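Side-chain contacts in proline dipeptidase (Streptococcus pneumoniae, PDB 3PN9), which is the N-terminal domain of a probable proline dipeptidase, an enzyme of the creatinase/prolidase family that cleaves Xaa-Pro dipeptides: residues L7-T12 against T128-R133; I30-G35 against R133-K138; N83-I88 against L109-G114. All blocks are in the same frame, centred on the assembly; numbering follows the deposited sequence.

Interaction 1: L7-T12 against T128-R133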
loop_
_atom_site.group_PDB
_atom_site.type_symbol
_atom_site.label_atom_id
_atom_site.label_comp_id
_atom_site.label_asym_id
_atom_site.label_seq_id
_atom_site.Cartn_x
_atom_site.Cartn_y
_atom_site.Cartn_z
ATOM N N LEU A 7 2.532 0.511 -14.636
ATOM C CA LEU A 7 3.041 1.760 -13.999
ATOM C C LEU A 7 2.400 1.878 -12.616
ATOM O O LEU A 7 3.062 2.233 -11.667
ATOM C CB LEU A 7 2.665 2.987 -14.861
ATOM C CG LEU A 7 2.520 4.378 -14.099
ATOM C CD1 LEU A 7 3.896 4.640 -13.417
ATOM C CD2 LEU A 7 1.954 5.850 -14.736
ATOM N N GLN A 8 1.101 1.626 -12.510
ATOM C CA GLN A 8 0.522 1.763 -11.181
ATOM C C GLN A 8 1.089 0.711 -10.164
ATOM O O GLN A 8 1.274 0.991 -8.943
ATOM C CB GLN A 8 -1.026 1.703 -11.245
ATOM C CG GLN A 8 -1.642 2.051 -9.835
ATOM C CD GLN A 8 -3.200 2.136 -9.803
ATOM O OE1 GLN A 8 -3.815 2.131 -8.693
ATOM N NE2 GLN A 8 -3.806 2.032 -10.955
ATOM N N GLN A 9 1.428 -0.493 -10.648
ATOM C CA GLN A 9 2.062 -1.484 -9.751
ATOM C C GLN A 9 3.412 -0.935 -9.290
ATOM O O GLN A 9 3.796 -1.158 -8.146
ATOM C CB GLN A 9 2.400 -2.735 -10.557
ATOM C CG GLN A 9 1.094 -3.645 -10.718
ATOM C CD GLN A 9 1.462 -5.016 -11.326
ATOM O OE1 GLN A 9 2.283 -5.779 -10.727
ATOM N NE2 GLN A 9 0.934 -5.297 -12.529
ATOM N N ILE A 10 4.195 -0.277 -10.179
ATOM C CA ILE A 10 5.467 0.286 -9.638
ATOM C C ILE A 10 5.162 1.402 -8.671
ATOM O O ILE A 10 5.828 1.486 -7.618
ATOM C CB ILE A 10 6.328 0.827 -10.829
ATOM C CG1 ILE A 10 6.839 -0.405 -11.615
ATOM C CG2 ILE A 10 7.551 1.692 -10.244
ATOM C CD1 ILE A 10 7.485 -0.069 -12.894
ATOM N N LEU A 11 4.135 2.238 -8.946
ATOM C CA LEU A 11 3.828 3.283 -7.893
ATOM C C LEU A 11 3.523 2.678 -6.564
ATOM O O LEU A 11 3.863 3.234 -5.473
ATOM C CB LEU A 11 2.623 4.218 -8.334
ATOM C CG LEU A 11 2.908 5.021 -9.626
ATOM C CD1 LEU A 11 1.597 5.812 -10.180
ATOM C CD2 LEU A 11 3.983 6.059 -9.306
ATOM N N THR A 12 2.753 1.593 -6.604
ATOM C CA THR A 12 2.349 0.968 -5.343
ATOM C C THR A 12 3.592 0.454 -4.635
ATOM O O THR A 12 3.727 0.504 -3.383
ATOM C CB THR A 12 1.349 -0.235 -5.695
ATOM O OG1 THR A 12 0.191 0.351 -6.331
ATOM C CG2 THR A 12 0.898 -0.968 -4.490
ATOM N N THR A 128 15.372 -5.023 -10.118
ATOM C CA THR A 128 15.183 -6.124 -11.059
ATOM C C THR A 128 14.156 -7.236 -10.551
ATOM O O THR A 128 13.308 -7.670 -11.317
ATOM C CB THR A 128 16.589 -6.733 -11.412
ATOM O OG1 THR A 128 17.247 -5.712 -12.230
ATOM C CG2 THR A 128 16.498 -8.070 -12.262
ATOM N N PRO A 129 14.313 -7.706 -9.327
ATOM C CA PRO A 129 13.424 -8.859 -8.901
ATOM C C PRO A 129 11.992 -8.383 -8.940
ATOM O O PRO A 129 11.122 -9.151 -9.320
ATOM C CB PRO A 129 13.829 -9.088 -7.420
ATOM C CG PRO A 129 15.461 -8.790 -7.432
ATOM C CD PRO A 129 15.397 -7.417 -8.317
ATOM N N ARG A 130 11.706 -7.115 -8.593
ATOM C CA ARG A 130 10.300 -6.677 -8.659
ATOM C C ARG A 130 9.749 -6.761 -10.068
ATOM O O ARG A 130 8.560 -7.126 -10.277
ATOM C CB ARG A 130 10.068 -5.246 -8.059
ATOM C CG ARG A 130 8.589 -4.809 -8.213
ATOM C CD ARG A 130 7.677 -5.682 -7.177
ATOM N NE ARG A 130 6.268 -5.321 -7.285
ATOM C CZ ARG A 130 5.397 -5.806 -8.192
ATOM N NH1 ARG A 130 5.782 -6.707 -9.085
ATOM N NH2 ARG A 130 4.084 -5.463 -8.158
ATOM N N ILE A 131 10.539 -6.372 -11.059
ATOM C CA ILE A 131 10.066 -6.402 -12.420
ATOM C C ILE A 131 9.986 -7.912 -12.887
ATOM O O ILE A 131 9.099 -8.260 -13.649
ATOM C CB ILE A 131 11.146 -5.702 -13.399
ATOM C CG1 ILE A 131 11.366 -4.190 -13.079
ATOM C CG2 ILE A 131 10.918 -6.005 -14.967
ATOM C CD1 ILE A 131 10.174 -3.435 -13.069
ATOM N N GLN A 132 10.950 -8.738 -12.540
ATOM C CA GLN A 132 10.815 -10.163 -12.884
ATOM C C GLN A 132 9.472 -10.756 -12.289
ATOM O O GLN A 132 8.853 -11.552 -12.931
ATOM C CB GLN A 132 11.967 -11.013 -12.306
ATOM C CG GLN A 132 13.281 -10.574 -13.071
ATOM C CD GLN A 132 14.501 -11.253 -12.451
ATOM O OE1 GLN A 132 14.662 -11.302 -11.256
ATOM N NE2 GLN A 132 15.397 -11.696 -13.305
ATOM N N ARG A 133 9.109 -10.371 -11.076
ATOM C CA ARG A 133 7.824 -10.802 -10.455
ATOM C C ARG A 133 6.654 -10.292 -11.239
ATOM O O ARG A 133 5.645 -11.021 -11.526
ATOM C CB ARG A 133 7.808 -10.314 -8.920
ATOM C CG ARG A 133 6.632 -10.873 -8.088
ATOM C CD ARG A 133 6.379 -10.045 -6.730
ATOM N NE ARG A 133 7.654 -9.660 -6.147
ATOM C CZ ARG A 133 7.812 -8.629 -5.307
ATOM N NH1 ARG A 133 6.740 -7.830 -4.883
ATOM N NH2 ARG A 133 9.050 -8.373 -4.929
HETATM O O HOH W 1 3.400 -7.992 -10.045
HETATM O O HOH W 2 3.375 -3.390 -6.403
#
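Gln9 OE1 is gripped from two directions, by the guanidinium of Arg130 and by a water. Arg130 NH2 donates to Gln9 OE1 over 3.2 Å; the N-H points within 26° of straight, and the donor lies in the carbonyl plane on a lone pair, although the oxygen itself sits 19° out of the guanidinium plane. Water 1 donates to Gln9 OE1 at 2.6 Å and accepts from Arg130 NH1, closing a small ring that includes the guanidinium's NH1 and NH2. A second water joins Arg130 NH2, at 2.8 Å, to the backbone oxygen of Gln9, so that one NH2 group serves both the side chain and the main chain of the same glutamine. The contact joins the first helix of the creatinase/prolidase N-terminal domain, 6-17, to its last, 128-134. Arg130 spans the gap because its chain leaves with CG anti to the backbone N (chi1 177°) and then bends at chi2, crossing Gln9 at about a right angle. The other end of the Gln9 amide, NE2, is held by the backbone oxygen of Met4. Beside the polar group the buried isoleucines meet by their terminal methyls, Ile10 CD1 lying 4.3 Å from Ile131 CD1.

Interaction 2: I30-G35 against R133-K138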
loop_
_atom_site.group_PDB
_atom_site.type_symbol
_atom_site.label_atom_id
_atom_site.label_comp_id
_atom_site.label_asym_id
_atom_site.label_seq_id
_atom_site.Cartn_x
_atom_site.Cartn_y
_atom_site.Cartn_z
ATOM N N ILE A 30 12.008 -0.770 -20.296
ATOM C CA ILE A 30 11.256 0.400 -20.606
ATOM C C ILE A 30 10.121 0.085 -21.611
ATOM O O ILE A 30 8.991 0.585 -21.489
ATOM C CB ILE A 30 12.258 1.481 -21.283
ATOM C CG1 ILE A 30 13.200 1.980 -20.131
ATOM C CG2 ILE A 30 11.361 2.637 -21.841
ATOM C CD1 ILE A 30 14.369 3.007 -20.605
ATOM N N ASN A 31 10.456 -0.707 -22.623
ATOM C CA ASN A 31 9.406 -1.066 -23.582
ATOM C C ASN A 31 8.270 -1.907 -22.953
ATOM O O ASN A 31 7.013 -1.633 -23.156
ATOM C CB ASN A 31 10.067 -1.883 -24.708
ATOM C CG ASN A 31 9.017 -2.267 -25.775
ATOM O OD1 ASN A 31 8.223 -1.434 -26.144
ATOM N ND2 ASN A 31 9.031 -3.496 -26.234
ATOM N N TYR A 32 8.683 -2.821 -22.087
ATOM C CA TYR A 32 7.675 -3.638 -21.283
ATOM C C TYR A 32 6.693 -2.735 -20.475
ATOM O O TYR A 32 5.463 -2.941 -20.487
ATOM C CB TYR A 32 8.451 -4.566 -20.325
ATOM C CG TYR A 32 7.553 -5.312 -19.340
ATOM C CD1 TYR A 32 6.600 -6.255 -19.831
ATOM C CD2 TYR A 32 7.645 -5.063 -17.990
ATOM C CE1 TYR A 32 5.729 -7.008 -18.898
ATOM C CE2 TYR A 32 6.824 -5.784 -17.056
ATOM C CZ TYR A 32 5.879 -6.730 -17.551
ATOM O OH TYR A 32 5.152 -7.399 -16.637
ATOM N N LEU A 33 7.223 -1.676 -19.807
ATOM C CA LEU A 33 6.407 -0.807 -19.024
ATOM C C LEU A 33 5.675 0.224 -19.860
ATOM O O LEU A 33 4.680 0.702 -19.420
ATOM C CB LEU A 33 7.228 -0.100 -17.943
ATOM C CG LEU A 33 8.019 -1.013 -17.007
ATOM C CD1 LEU A 33 9.079 -0.241 -16.114
ATOM C CD2 LEU A 33 7.005 -1.801 -16.074
ATOM N N THR A 34 6.147 0.612 -21.037
ATOM C CA THR A 34 5.543 1.827 -21.664
ATOM C C THR A 34 5.148 1.607 -23.074
ATOM O O THR A 34 4.492 2.438 -23.624
ATOM C CB THR A 34 6.511 3.077 -21.704
ATOM O OG1 THR A 34 7.584 2.718 -22.564
ATOM C CG2 THR A 34 7.058 3.372 -20.304
ATOM N N GLY A 35 5.601 0.532 -23.693
ATOM C CA GLY A 35 5.383 0.307 -25.121
ATOM C C GLY A 35 6.303 1.196 -26.009
ATOM O O GLY A 35 6.200 1.134 -27.224
ATOM N N ARG A 133 9.109 -10.371 -11.076
ATOM C CA ARG A 133 7.824 -10.802 -10.455
ATOM C C ARG A 133 6.654 -10.292 -11.239
ATOM O O ARG A 133 5.645 -11.021 -11.526
ATOM C CB ARG A 133 7.808 -10.314 -8.920
ATOM C CG ARG A 133 6.632 -10.873 -8.088
ATOM C CD ARG A 133 6.379 -10.045 -6.730
ATOM N NE ARG A 133 7.654 -9.660 -6.147
ATOM C CZ ARG A 133 7.812 -8.629 -5.307
ATOM N NH1 ARG A 133 6.740 -7.830 -4.883
ATOM N NH2 ARG A 133 9.050 -8.373 -4.929
HETATM N N MSE A 134 6.768 -9.050 -11.766
HETATM C CA MSE A 134 5.646 -8.526 -12.479
HETATM C C MSE A 134 5.338 -9.312 -13.768
HETATM O O MSE A 134 4.146 -9.392 -14.253
HETATM C CB MSE A 134 5.995 -7.026 -12.900
HETATM C CG MSE A 134 4.800 -6.379 -13.331
HETATM SE SE MSE A 134 5.295 -4.328 -13.510
HETATM C CE MSE A 134 6.181 -4.066 -11.971
ATOM N N ARG A 135 6.386 -9.831 -14.386
ATOM C CA ARG A 135 6.189 -10.639 -15.609
ATOM C C ARG A 135 5.518 -12.002 -15.320
ATOM O O ARG A 135 5.102 -12.635 -16.285
ATOM C CB ARG A 135 7.545 -10.947 -16.244
ATOM C CG ARG A 135 8.201 -9.640 -16.745
ATOM C CD ARG A 135 9.540 -9.955 -17.475
ATOM N NE ARG A 135 10.325 -8.778 -17.946
ATOM C CZ ARG A 135 10.054 -8.177 -19.086
ATOM N NH1 ARG A 135 9.022 -8.593 -19.892
ATOM N NH2 ARG A 135 10.858 -7.193 -19.472
ATOM N N LEU A 136 5.426 -12.416 -14.070
ATOM C CA LEU A 136 4.700 -13.663 -13.709
ATOM C C LEU A 136 3.199 -13.519 -13.710
ATOM O O LEU A 136 2.527 -14.438 -13.206
ATOM C CB LEU A 136 5.101 -14.151 -12.345
ATOM C CG LEU A 136 6.593 -14.354 -12.190
ATOM C CD1 LEU A 136 6.869 -14.800 -10.778
ATOM C CD2 LEU A 136 7.170 -15.330 -13.241
ATOM N N ILE A 137 2.659 -12.365 -14.143
ATOM C CA ILE A 137 1.185 -12.174 -14.440
ATOM C C ILE A 137 1.128 -11.711 -15.900
ATOM O O ILE A 137 1.475 -10.524 -16.157
ATOM C CB ILE A 137 0.519 -11.136 -13.481
ATOM C CG1 ILE A 137 0.752 -11.553 -12.007
ATOM C CG2 ILE A 137 -0.978 -10.893 -13.859
ATOM C CD1 ILE A 137 1.352 -10.407 -11.269
ATOM N N LYS A 138 0.725 -12.614 -16.833
ATOM C CA LYS A 138 1.336 -12.722 -18.234
ATOM C C LYS A 138 0.826 -11.783 -19.349
ATOM O O LYS A 138 1.395 -11.839 -20.479
ATOM C CB LYS A 138 1.281 -14.168 -18.820
ATOM C CG LYS A 138 2.671 -14.729 -19.485
ATOM C CD LYS A 138 2.482 -15.626 -20.768
ATOM C CE LYS A 138 2.592 -14.820 -22.116
ATOM N NZ LYS A 138 3.107 -15.639 -23.276
ATOM O OXT LYS A 138 -0.147 -10.993 -19.170
HETATM O O HOH W 3 3.365 -9.066 -17.805
#
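The end of helix 27-34 meets the C-terminal part of the chain, with its type I beta turn from Met134 to Ile137. Tyr32 carries most of the contact. Arg135 lays its guanidinium over one face of the phenol ring in a cation-pi contact, with Arg135 CZ 4.0 Å from the ring centroid of Tyr32 and 19° off the normal. The two planes are inclined by 32°, and Arg135 NH1 comes nearest, 3.4 Å from Tyr32 CD1. Farther back along the same extended chain, Arg135 CG makes an off-centre CH-pi contact, the two side chains sliding past each other in opposite directions. Met134, a selenomethionine, has CG anti to the backbone N (chi1 -167°) and runs extended to SE, which approaches the ring obliquely, 4.1 Å from Tyr32 CE2, and also packs on Leu33 CD2 at 4.0 Å. At the phenol tip, water 3 lies in the ring plane, 2.7 Å from Tyr32 OH, and donates to Ile137 O, tying the hydroxyl to the turn. Lys6 adds a further cation-pi contact to Tyr32. Together the cation-pi and Met-aromatic contacts, both on one tyrosine, join the C-terminal turn of the creatinase/prolidase N-terminal domain to the end of helix 27-34.

Interaction 3: N83-I88 against L109-G114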
loop_
_atom_site.group_PDB
_atom_site.type_symbol
_atom_site.label_atom_id
_atom_site.label_comp_id
_atom_site.label_asym_id
_atom_site.label_seq_id
_atom_site.Cartn_x
_atom_site.Cartn_y
_atom_site.Cartn_z
ATOM N N ASN A 83 25.131 17.936 -21.064
ATOM C CA ASN A 83 25.633 16.948 -20.191
ATOM C C ASN A 83 24.262 16.188 -19.703
ATOM O O ASN A 83 23.360 16.815 -19.114
ATOM C CB ASN A 83 26.293 17.573 -18.981
ATOM C CG ASN A 83 26.826 16.488 -18.056
ATOM O OD1 ASN A 83 26.061 15.970 -17.171
ATOM N ND2 ASN A 83 28.122 16.005 -18.332
ATOM N N PRO A 84 24.145 14.904 -20.032
ATOM C CA PRO A 84 22.798 14.222 -19.676
ATOM C C PRO A 84 22.538 14.235 -18.140
ATOM O O PRO A 84 21.413 14.385 -17.738
ATOM C CB PRO A 84 22.990 12.813 -20.260
ATOM C CG PRO A 84 24.528 12.503 -20.219
ATOM C CD PRO A 84 25.139 13.959 -20.623
ATOM N N TRP A 85 23.550 14.013 -17.294
ATOM C CA TRP A 85 23.329 13.989 -15.839
ATOM C C TRP A 85 22.747 15.321 -15.344
ATOM O O TRP A 85 21.887 15.324 -14.480
ATOM C CB TRP A 85 24.619 13.629 -15.108
ATOM C CG TRP A 85 25.262 12.449 -15.869
ATOM C CD1 TRP A 85 26.480 12.451 -16.548
ATOM C CD2 TRP A 85 24.697 11.106 -16.071
ATOM N NE1 TRP A 85 26.697 11.208 -17.124
ATOM C CE2 TRP A 85 25.664 10.351 -16.825
ATOM C CE3 TRP A 85 23.522 10.454 -15.608
ATOM C CZ2 TRP A 85 25.441 8.989 -17.249
ATOM C CZ3 TRP A 85 23.290 9.091 -15.993
ATOM C CH2 TRP A 85 24.227 8.389 -16.850
ATOM N N GLN A 86 23.309 16.470 -15.823
ATOM C CA GLN A 86 22.819 17.739 -15.335
ATOM C C GLN A 86 21.481 17.969 -15.871
ATOM O O GLN A 86 20.649 18.538 -15.198
ATOM C CB GLN A 86 23.755 18.937 -15.818
ATOM C CG GLN A 86 25.082 18.919 -14.845
ATOM C CD GLN A 86 24.783 18.808 -13.323
ATOM O OE1 GLN A 86 25.293 17.877 -12.655
ATOM N NE2 GLN A 86 23.963 19.745 -12.769
ATOM N N LYS A 87 21.243 17.537 -17.094
ATOM C CA LYS A 87 19.947 17.785 -17.666
ATOM C C LYS A 87 18.823 16.941 -16.889
ATOM O O LYS A 87 17.696 17.397 -16.658
ATOM C CB LYS A 87 19.976 17.323 -19.123
ATOM C CG LYS A 87 18.646 17.594 -19.784
ATOM C CD LYS A 87 18.761 18.694 -20.801
ATOM C CE LYS A 87 17.401 19.043 -21.284
ATOM N NZ LYS A 87 17.618 19.749 -22.522
ATOM N N ILE A 88 19.180 15.719 -16.512
ATOM C CA ILE A 88 18.208 14.833 -15.755
ATOM C C ILE A 88 17.986 15.517 -14.436
ATOM O O ILE A 88 16.842 15.688 -14.001
ATOM C CB ILE A 88 18.920 13.442 -15.493
ATOM C CG1 ILE A 88 18.868 12.619 -16.827
ATOM C CG2 ILE A 88 18.148 12.678 -14.356
ATOM C CD1 ILE A 88 19.868 11.397 -16.840
ATOM N N LEU A 109 28.462 0.338 -14.727
ATOM C CA LEU A 109 29.033 1.247 -13.734
ATOM C C LEU A 109 29.078 2.757 -14.237
ATOM O O LEU A 109 28.865 3.641 -13.463
ATOM C CB LEU A 109 30.440 0.781 -13.406
ATOM C CG LEU A 109 30.563 -0.327 -12.417
ATOM C CD1 LEU A 109 32.070 -0.618 -12.099
ATOM C CD2 LEU A 109 29.847 0.069 -11.148
ATOM N N THR A 110 29.282 2.969 -15.500
ATOM C CA THR A 110 29.393 4.387 -15.952
ATOM C C THR A 110 28.031 5.062 -15.745
ATOM O O THR A 110 27.963 6.214 -15.307
ATOM C CB THR A 110 29.788 4.541 -17.401
ATOM O OG1 THR A 110 28.826 3.948 -18.203
ATOM C CG2 THR A 110 31.059 3.835 -17.780
ATOM N N LYS A 111 26.931 4.304 -15.960
ATOM C CA LYS A 111 25.592 4.894 -15.644
ATOM C C LYS A 111 25.292 4.998 -14.193
ATOM O O LYS A 111 24.629 5.983 -13.793
ATOM C CB LYS A 111 24.485 4.128 -16.350
ATOM C CG LYS A 111 24.618 4.116 -17.883
ATOM C CD LYS A 111 23.408 3.374 -18.585
ATOM C CE LYS A 111 23.775 3.396 -20.024
ATOM N NZ LYS A 111 22.588 2.978 -20.730
ATOM N N TYR A 112 25.727 4.017 -13.382
ATOM C CA TYR A 112 25.550 4.129 -11.976
ATOM C C TYR A 112 26.283 5.350 -11.412
ATOM O O TYR A 112 25.750 6.101 -10.598
ATOM C CB TYR A 112 26.143 2.867 -11.339
ATOM C CG TYR A 112 26.204 2.805 -9.842
ATOM C CD1 TYR A 112 25.022 2.901 -9.028
ATOM C CD2 TYR A 112 27.435 2.558 -9.230
ATOM C CE1 TYR A 112 25.109 2.820 -7.613
ATOM C CE2 TYR A 112 27.557 2.463 -7.850
ATOM C CZ TYR A 112 26.373 2.555 -7.069
ATOM O OH TYR A 112 26.541 2.467 -5.754
ATOM N N HIS A 113 27.509 5.590 -11.898
ATOM C CA HIS A 113 28.219 6.757 -11.339
ATOM C C HIS A 113 27.538 7.999 -11.875
ATOM O O HIS A 113 27.419 8.953 -11.132
ATOM C CB HIS A 113 29.688 6.740 -11.815
ATOM C CG HIS A 113 30.462 5.556 -11.301
ATOM N ND1 HIS A 113 31.420 4.927 -12.067
ATOM C CD2 HIS A 113 30.417 4.883 -10.110
ATOM C CE1 HIS A 113 31.921 3.904 -11.380
ATOM N NE2 HIS A 113 31.338 3.863 -10.199
ATOM N N GLY A 114 27.014 7.984 -13.091
ATOM C CA GLY A 114 26.266 9.180 -13.502
ATOM C C GLY A 114 25.026 9.433 -12.630
ATOM O O GLY A 114 24.753 10.558 -12.220
#
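Trp85 and Gly114 form the centre of this contact through CH-pi packing. Gly114 CA lies 3.5 Å from the centroid of the six-membered ring of Trp85, only 10° off its normal, so that the indole rests face-on against the backbone of the other helix. Gly114 C also lies over this face, 3.5 Å from Trp85 CE3. The fit is tight: Gly114 offers only its backbone to the ring, and Trp85 CA and Gly114 CA lie 6.1 Å apart. The indole is delivered there with CG anti to the carbonyl carbon of Trp85 (chi1 -44°), while Pro84 CG lies against its opposite face, 4.0 Å above the plane and towards the rim.

A looser van der Waals contact lies at one end of the indole: Trp85 CH2 reaches Lys111 O at 3.9 Å and the CB of the same lysine at 4.3 Å, both about one helical turn before Gly114.

Polar bonds play no part across the interface, but one orders the start of helix 84-91. Asn83 is its N-cap: its OD1 accepts from Gln86 N at 3.1 Å, with the donor in the carbonyl plane on a lone pair.

The axes of 84-88 and 109-114 approach to 11.4 Å and cross at -42°. Gln44, from a loop, touches Pro84, Trp85 and Lys111, and Thr117, farther along helix 109-118, also packs on Trp85. Ile88 faces the sheet, against Phe46 and Phe48 of strand 46-50 and Phe58 of strand 56-60.

In the fold
Interactions 1 and 2 are neighbours, their centres 8 Å apart, and both use helix 128-134, from which Met134 and Ile131 reach inward. Ile10 of interaction 1 packs on Leu33 and Met134 of interaction 2, so helices 6-17, 27-34 and 128-134 share one apolar seam, edged by a watered amide-guanidinium bond in one case and a cation-pi contact in the other. Interaction 3 lies about 23 to 25 Å away, centre to centre, across the middle of the chain, and joins helices 84-91 and 109-118 with no hydrogen bond between segments 83-88 and 109-114. All three are partly buried; exposed Arg135 gives interaction 2 its most open side chain, whereas the touching residues of interaction 1 are buried or partly exposed.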